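Local coordinates for protein bitiscetin (Bitis arietans, PDB 1JWI) that binds von Willebrand factor and induces its interaction, through the A1 domain, with platelet glycoprotein Ib alpha, so that platelets aggregate, at residues Phe62-Leu70 with Thr113-Ile124. Sequence-based numbering, arbitrary orientation.
Sequences FVYDAWIGL and TDLPCGEKNPFI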
ATOM      1  N   PHE A  62     -16.793 -17.399   2.881  1.00 31.39           N
ATOM      2  CA  PHE A  62     -15.906 -16.292   2.535  1.00 32.35           C
ATOM      3  C   PHE A  62     -14.636 -16.336   3.397  1.00 31.69           C
ATOM      4  O   PHE A  62     -14.580 -15.708   4.454  1.00 31.34           O
ATOM      5  CB  PHE A  62     -16.610 -14.940   2.760  1.00 33.84           C
ATOM      6  CG  PHE A  62     -17.890 -14.760   1.970  1.00 33.69           C
ATOM      7  CD1 PHE A  62     -19.017 -15.533   2.250  1.00 32.99           C
ATOM      8  CD2 PHE A  62     -17.975 -13.790   0.972  1.00 33.32           C
ATOM      9  CE1 PHE A  62     -20.212 -15.343   1.550  1.00 32.41           C
ATOM     10  CE2 PHE A  62     -19.167 -13.591   0.264  1.00 34.47           C
ATOM     11  CZ  PHE A  62     -20.289 -14.372   0.556  1.00 33.38           C
ATOM     12  N   VAL A  63     -13.622 -17.071   2.950  1.00 30.23           N
ATOM     13  CA  VAL A  63     -12.376 -17.168   3.704  1.00 29.54           C
ATOM     14  C   VAL A  63     -11.161 -16.650   2.941  1.00 28.30           C
ATOM     15  O   VAL A  63     -10.125 -16.372   3.530  1.00 28.09           O
ATOM     16  CB  VAL A  63     -12.087 -18.618   4.114  1.00 29.80           C
ATOM     17  CG1 VAL A  63     -13.180 -19.118   5.035  1.00 31.27           C
ATOM     18  CG2 VAL A  63     -11.988 -19.494   2.878  1.00 31.21           C
ATOM     19  N   TYR A  64     -11.286 -16.528   1.627  1.00 27.45           N
ATOM     20  CA  TYR A  64     -10.172 -16.052   0.814  1.00 26.91           C
ATOM     21  C   TYR A  64     -10.556 -14.828   0.008  1.00 24.33           C
ATOM     22  O   TYR A  64     -11.729 -14.615  -0.287  1.00 23.35           O
ATOM     23  CB  TYR A  64      -9.732 -17.118  -0.193  1.00 30.91           C
ATOM     24  CG  TYR A  64      -9.179 -18.400   0.376  1.00 35.03           C
ATOM     25  CD1 TYR A  64      -7.956 -18.425   1.040  1.00 37.43           C
ATOM     26  CD2 TYR A  64      -9.856 -19.606   0.193  1.00 36.82           C
ATOM     27  CE1 TYR A  64      -7.416 -19.626   1.509  1.00 40.32           C
ATOM     28  CE2 TYR A  64      -9.329 -20.807   0.657  1.00 39.28           C
ATOM     29  CZ  TYR A  64      -8.108 -20.810   1.311  1.00 40.98           C
ATOM     30  OH  TYR A  64      -7.581 -21.998   1.766  1.00 44.64           O
ATOM     31  N   ASP A  65      -9.556 -14.024  -0.338  1.00 22.10           N
ATOM     32  CA  ASP A  65      -9.787 -12.881  -1.201  1.00 20.50           C
ATOM     33  C   ASP A  65      -9.661 -13.532  -2.583  1.00 19.73           C
ATOM     34  O   ASP A  65      -9.228 -14.683  -2.689  1.00 19.35           O
ATOM     35  CB  ASP A  65      -8.699 -11.815  -1.026  1.00 21.65           C
ATOM     36  CG  ASP A  65      -8.678 -11.217   0.380  1.00 23.46           C
ATOM     37  OD1 ASP A  65      -7.813 -11.616   1.185  1.00 25.22           O
ATOM     38  OD2 ASP A  65      -9.524 -10.359   0.678  1.00 22.64           O
ATOM     39  N   ALA A  66     -10.036 -12.820  -3.636  1.00 18.51           N
ATOM     40  CA  ALA A  66      -9.925 -13.381  -4.979  1.00 16.23           C
ATOM     41  C   ALA A  66      -9.196 -12.411  -5.904  1.00 15.12           C
ATOM     42  O   ALA A  66      -9.574 -11.245  -6.014  1.00 14.12           O
ATOM     43  CB  ALA A  66     -11.310 -13.701  -5.528  1.00 17.05           C
ATOM     44  N   TRP A  67      -8.136 -12.890  -6.549  1.00 14.10           N
ATOM     45  CA  TRP A  67      -7.342 -12.077  -7.470  1.00 14.29           C
ATOM     46  C   TRP A  67      -8.097 -11.545  -8.681  1.00 14.73           C
ATOM     47  O   TRP A  67      -8.886 -12.268  -9.302  1.00 14.53           O
ATOM     48  CB  TRP A  67      -6.159 -12.888  -8.030  1.00 13.99           C
ATOM     49  CG  TRP A  67      -5.079 -13.240  -7.056  1.00 15.29           C
ATOM     50  CD1 TRP A  67      -4.514 -14.471  -6.873  1.00 16.10           C
ATOM     51  CD2 TRP A  67      -4.381 -12.344  -6.186  1.00 16.90           C
ATOM     52  NE1 TRP A  67      -3.504 -14.395  -5.944  1.00 17.59           N
ATOM     53  CE2 TRP A  67      -3.401 -13.100  -5.506  1.00 17.80           C
ATOM     54  CE3 TRP A  67      -4.485 -10.973  -5.917  1.00 18.68           C
ATOM     55  CZ2 TRP A  67      -2.528 -12.532  -4.571  1.00 18.21           C
ATOM     56  CZ3 TRP A  67      -3.616 -10.407  -4.984  1.00 19.14           C
ATOM     57  CH2 TRP A  67      -2.653 -11.186  -4.326  1.00 17.61           C
ATOM     58  N   ILE A  68      -7.847 -10.279  -9.009  1.00 14.08           N
ATOM     59  CA  ILE A  68      -8.392  -9.663 -10.215  1.00 14.03           C
ATOM     60  C   ILE A  68      -7.148  -9.112 -10.926  1.00 13.93           C
ATOM     61  O   ILE A  68      -6.063  -9.090 -10.335  1.00 14.64           O
ATOM     62  CB  ILE A  68      -9.424  -8.525  -9.950  1.00 13.29           C
ATOM     63  CG1 ILE A  68      -8.866  -7.481  -8.989  1.00 13.07           C
ATOM     64  CG2 ILE A  68     -10.732  -9.128  -9.445  1.00 13.20           C
ATOM     65  CD1 ILE A  68      -9.818  -6.290  -8.823  1.00 13.91           C
ATOM     66  N   GLY A  69      -7.292  -8.671 -12.170  1.00 14.55           N
ATOM     67  CA  GLY A  69      -6.131  -8.221 -12.928  1.00 15.56           C
ATOM     68  C   GLY A  69      -5.466  -6.879 -12.698  1.00 15.19           C
ATOM     69  O   GLY A  69      -4.739  -6.417 -13.568  1.00 16.59           O
ATOM     70  N   LEU A  70      -5.675  -6.261 -11.544  1.00 15.64           N
ATOM     71  CA  LEU A  70      -5.084  -4.955 -11.278  1.00 16.09           C
ATOM     72  C   LEU A  70      -3.782  -5.037 -10.477  1.00 16.57           C
ATOM     73  O   LEU A  70      -3.699  -5.793  -9.507  1.00 16.13           O
ATOM     74  CB  LEU A  70      -6.098  -4.097 -10.528  1.00 16.53           C
ATOM     75  CG  LEU A  70      -5.758  -2.622 -10.370  1.00 17.81           C
ATOM     76  CD1 LEU A  70      -5.727  -1.950 -11.739  1.00 17.87           C
ATOM     77  CD2 LEU A  70      -6.808  -1.968  -9.474  1.00 17.24           C
ATOM     78  N   THR A 113      -8.991  -4.557  -2.626  1.00 17.89           N
ATOM     79  CA  THR A 113      -7.981  -4.351  -1.592  1.00 17.75           C
ATOM     80  C   THR A 113      -6.582  -4.735  -2.087  1.00 16.37           C
ATOM     81  O   THR A 113      -6.440  -5.622  -2.928  1.00 15.47           O
ATOM     82  CB  THR A 113      -8.335  -5.180  -0.321  1.00 18.49           C
ATOM     83  OG1 THR A 113      -7.451  -4.829   0.754  1.00 19.52           O
ATOM     84  CG2 THR A 113      -8.230  -6.667  -0.602  1.00 17.99           C
ATOM     85  N   ASP A 114      -5.560  -4.052  -1.573  1.00 15.49           N
ATOM     86  CA  ASP A 114      -4.174  -4.327  -1.953  1.00 16.46           C
ATOM     87  C   ASP A 114      -3.642  -5.481  -1.116  1.00 17.83           C
ATOM     88  O   ASP A 114      -3.795  -5.492   0.102  1.00 18.52           O
ATOM     89  CB  ASP A 114      -3.299  -3.087  -1.746  1.00 15.55           C
ATOM     90  CG  ASP A 114      -3.348  -2.573  -0.326  1.00 16.11           C
ATOM     91  OD1 ASP A 114      -2.274  -2.487   0.313  1.00 17.17           O
ATOM     92  OD2 ASP A 114      -4.456  -2.262   0.152  1.00 15.24           O
ATOM     93  N   LEU A 115      -3.001  -6.441  -1.775  1.00 17.68           N
ATOM     94  CA  LEU A 115      -2.480  -7.632  -1.107  1.00 17.66           C
ATOM     95  C   LEU A 115      -1.082  -8.019  -1.574  1.00 17.88           C
ATOM     96  O   LEU A 115      -0.615  -7.561  -2.613  1.00 17.01           O
ATOM     97  CB  LEU A 115      -3.415  -8.814  -1.384  1.00 16.11           C
ATOM     98  CG  LEU A 115      -4.883  -8.667  -0.979  1.00 15.26           C
ATOM     99  CD1 LEU A 115      -5.739  -9.689  -1.724  1.00 16.12           C
ATOM    100  CD2 LEU A 115      -4.992  -8.849   0.524  1.00 15.00           C
ATOM    101  N   PRO A 116      -0.396  -8.881  -0.802  1.00 19.21           N
ATOM    102  CA  PRO A 116       0.951  -9.322  -1.181  1.00 19.61           C
ATOM    103  C   PRO A 116       0.792 -10.164  -2.443  1.00 19.09           C
ATOM    104  O   PRO A 116       0.024 -11.121  -2.451  1.00 18.23           O
ATOM    105  CB  PRO A 116       1.393 -10.171   0.014  1.00 19.84           C
ATOM    106  CG  PRO A 116       0.600  -9.599   1.159  1.00 19.83           C
ATOM    107  CD  PRO A 116      -0.754  -9.388   0.532  1.00 19.45           C
ATOM    108  N   CYS A 117       1.506  -9.810  -3.503  1.00 19.90           N
ATOM    109  CA  CYS A 117       1.409 -10.538  -4.761  1.00 19.34           C
ATOM    110  C   CYS A 117       1.772 -12.017  -4.633  1.00 21.30           C
ATOM    111  O   CYS A 117       1.348 -12.834  -5.448  1.00 20.59           O
ATOM    112  CB  CYS A 117       2.315  -9.900  -5.806  1.00 17.51           C
ATOM    113  SG  CYS A 117       1.862  -8.218  -6.336  1.00 16.62           S
ATOM    114  N   GLY A 118       2.554 -12.358  -3.612  1.00 23.65           N
ATOM    115  CA  GLY A 118       2.963 -13.740  -3.421  1.00 26.18           C
ATOM    116  C   GLY A 118       1.998 -14.604  -2.627  1.00 27.70           C
ATOM    117  O   GLY A 118       2.261 -15.788  -2.398  1.00 28.25           O
ATOM    118  N   GLU A 119       0.883 -14.017  -2.206  1.00 28.73           N
ATOM    119  CA  GLU A 119      -0.139 -14.729  -1.440  1.00 30.89           C
ATOM    120  C   GLU A 119      -0.931 -15.652  -2.370  1.00 30.38           C
ATOM    121  O   GLU A 119      -1.190 -15.300  -3.519  1.00 30.33           O
ATOM    122  CB  GLU A 119      -1.084 -13.710  -0.798  1.00 34.02           C
ATOM    123  CG  GLU A 119      -2.033 -14.260   0.250  1.00 37.43           C
ATOM    124  CD  GLU A 119      -2.967 -13.189   0.800  1.00 40.13           C
ATOM    125  OE1 GLU A 119      -3.971 -12.864   0.130  1.00 40.23           O
ATOM    126  OE2 GLU A 119      -2.691 -12.666   1.901  1.00 41.40           O
ATOM    127  N   LYS A 120      -1.320 -16.825  -1.881  1.00 29.28           N
ATOM    128  CA  LYS A 120      -2.084 -17.759  -2.708  1.00 28.67           C
ATOM    129  C   LYS A 120      -3.592 -17.607  -2.493  1.00 27.62           C
ATOM    130  O   LYS A 120      -4.104 -17.845  -1.399  1.00 28.00           O
ATOM    131  CB  LYS A 120      -1.653 -19.202  -2.425  1.00 29.39           C
ATOM    132  CG  LYS A 120      -0.222 -19.504  -2.852  1.00 30.77           C
ATOM    133  CD  LYS A 120       0.150 -20.960  -2.621  1.00 31.11           C
ATOM    134  CE  LYS A 120       1.640 -21.178  -2.843  1.00 31.90           C
ATOM    135  NZ  LYS A 120       2.091 -20.712  -4.188  1.00 31.74           N
ATOM    136  N   ASN A 121      -4.295 -17.210  -3.549  1.00 25.06           N
ATOM    137  CA  ASN A 121      -5.738 -17.008  -3.477  1.00 22.83           C
ATOM    138  C   ASN A 121      -6.432 -17.532  -4.716  1.00 21.85           C
ATOM    139  O   ASN A 121      -5.798 -17.751  -5.749  1.00 21.98           O
ATOM    140  CB  ASN A 121      -6.074 -15.514  -3.391  1.00 21.96           C
ATOM    141  CG  ASN A 121      -5.604 -14.872  -2.112  1.00 21.35           C
ATOM    142  OD1 ASN A 121      -5.938 -15.327  -1.021  1.00 23.41           O
ATOM    143  ND2 ASN A 121      -4.833 -13.793  -2.237  1.00 19.46           N
ATOM    144  N   PRO A 122      -7.749 -17.759  -4.624  1.00 20.82           N
ATOM    145  CA  PRO A 122      -8.438 -18.237  -5.820  1.00 20.22           C
ATOM    146  C   PRO A 122      -8.441 -17.021  -6.748  1.00 19.48           C
ATOM    147  O   PRO A 122      -8.061 -15.915  -6.332  1.00 17.66           O
ATOM    148  CB  PRO A 122      -9.831 -18.605  -5.299  1.00 20.69           C
ATOM    149  CG  PRO A 122     -10.014 -17.711  -4.122  1.00 20.11           C
ATOM    150  CD  PRO A 122      -8.653 -17.753  -3.463  1.00 20.42           C
ATOM    151  N   PHE A 123      -8.860 -17.198  -7.992  1.00 20.13           N
ATOM    152  CA  PHE A 123      -8.848 -16.079  -8.922  1.00 19.88           C
ATOM    153  C   PHE A 123      -9.934 -16.159  -9.976  1.00 19.56           C
ATOM    154  O   PHE A 123     -10.624 -17.170 -10.109  1.00 19.48           O
ATOM    155  CB  PHE A 123      -7.481 -15.970  -9.600  1.00 19.75           C
ATOM    156  CG  PHE A 123      -7.034 -17.234 -10.268  1.00 20.40           C
ATOM    157  CD1 PHE A 123      -6.493 -18.277  -9.524  1.00 18.74           C
ATOM    158  CD2 PHE A 123      -7.157 -17.385 -11.644  1.00 19.82           C
ATOM    159  CE1 PHE A 123      -6.077 -19.454 -10.143  1.00 19.52           C
ATOM    160  CE2 PHE A 123      -6.743 -18.558 -12.274  1.00 19.87           C
ATOM    161  CZ  PHE A 123      -6.201 -19.597 -11.518  1.00 19.79           C
ATOM    162  N   ILE A 124     -10.073 -15.077 -10.726  1.00 19.40           N
ATOM    163  CA  ILE A 124     -11.098 -14.993 -11.746  1.00 20.81           C
ATOM    164  C   ILE A 124     -10.541 -14.591 -13.100  1.00 20.43           C
ATOM    165  O   ILE A 124      -9.898 -13.548 -13.237  1.00 20.28           O
ATOM    166  CB  ILE A 124     -12.179 -13.977 -11.333  1.00 22.12           C
ATOM    167  CG1 ILE A 124     -13.177 -13.784 -12.475  1.00 22.73           C
ATOM    168  CG2 ILE A 124     -11.526 -12.652 -10.964  1.00 25.18           C
ATOM    169  CD1 ILE A 124     -14.177 -12.689 -12.225  1.00 25.32           C
TER
HETATM  170  O   HOH W   1      -7.066 -14.810   1.130  1.00 49.14           O
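Trp67 lies inside the bend of chain that runs from Leu115 to Asn121, and its indole meets that bend along one edge and over one face. At the edge, in the ring plane, Trp67 CZ2 abuts Glu119 O at 3.2 Å and Trp67 CH2 abuts Pro116 O at 3.3 Å. Over the face, Asn121 ND2 stands 3.5 Å above the plane toward the rim, its amide turned 65° from the indole, while Asn121 CB makes a CH-pi contact with the five-membered ring. With Asn121 CG anti to the carbonyl carbon (chi1 -66°), the amide nitrogen is carried over the six-membered part of the indole. Leu115 CB packs obliquely against the far end of the indole, and Leu115 CD1 reaches on to Asp65 CB at 3.7 Å.

The backbones join in a single bridge between Trp67 and Phe123. Trp67 N donates to Pro122 O (3.0 Å), and the return bond from Ile124 N to Trp67 O is weak. Beside it, Pro122 CD fits against Tyr64 CB at 3.5 Å.

A second shell holds the Asn121 amide. Asn121 ND2 gives a nearly straight bond, in the amide plane, to the anti lone pair of Glu119 OE1 (2.7 Å). A type I turn from Pro116 to Glu119 shapes the bend, which the Cys100-Cys117 disulfide ties to strand 100-103. Farther out, Trp67 NE1 donates to Gly23 O, and Asp65 OD2 accepts from Val105 N.

The contact thus links the two beta sheets of the C-type lectin fold, with strand 66-72 of one bridged to strand 121-126 of the other. Asp65 O is buried without a polar partner. The nearby carboxylates of Asp65 and Glu119 would probably disfavour each other's charge, but the N-H of Asn121 probably helps stabilise that of Glu119, as Val105 N does that of Asp65.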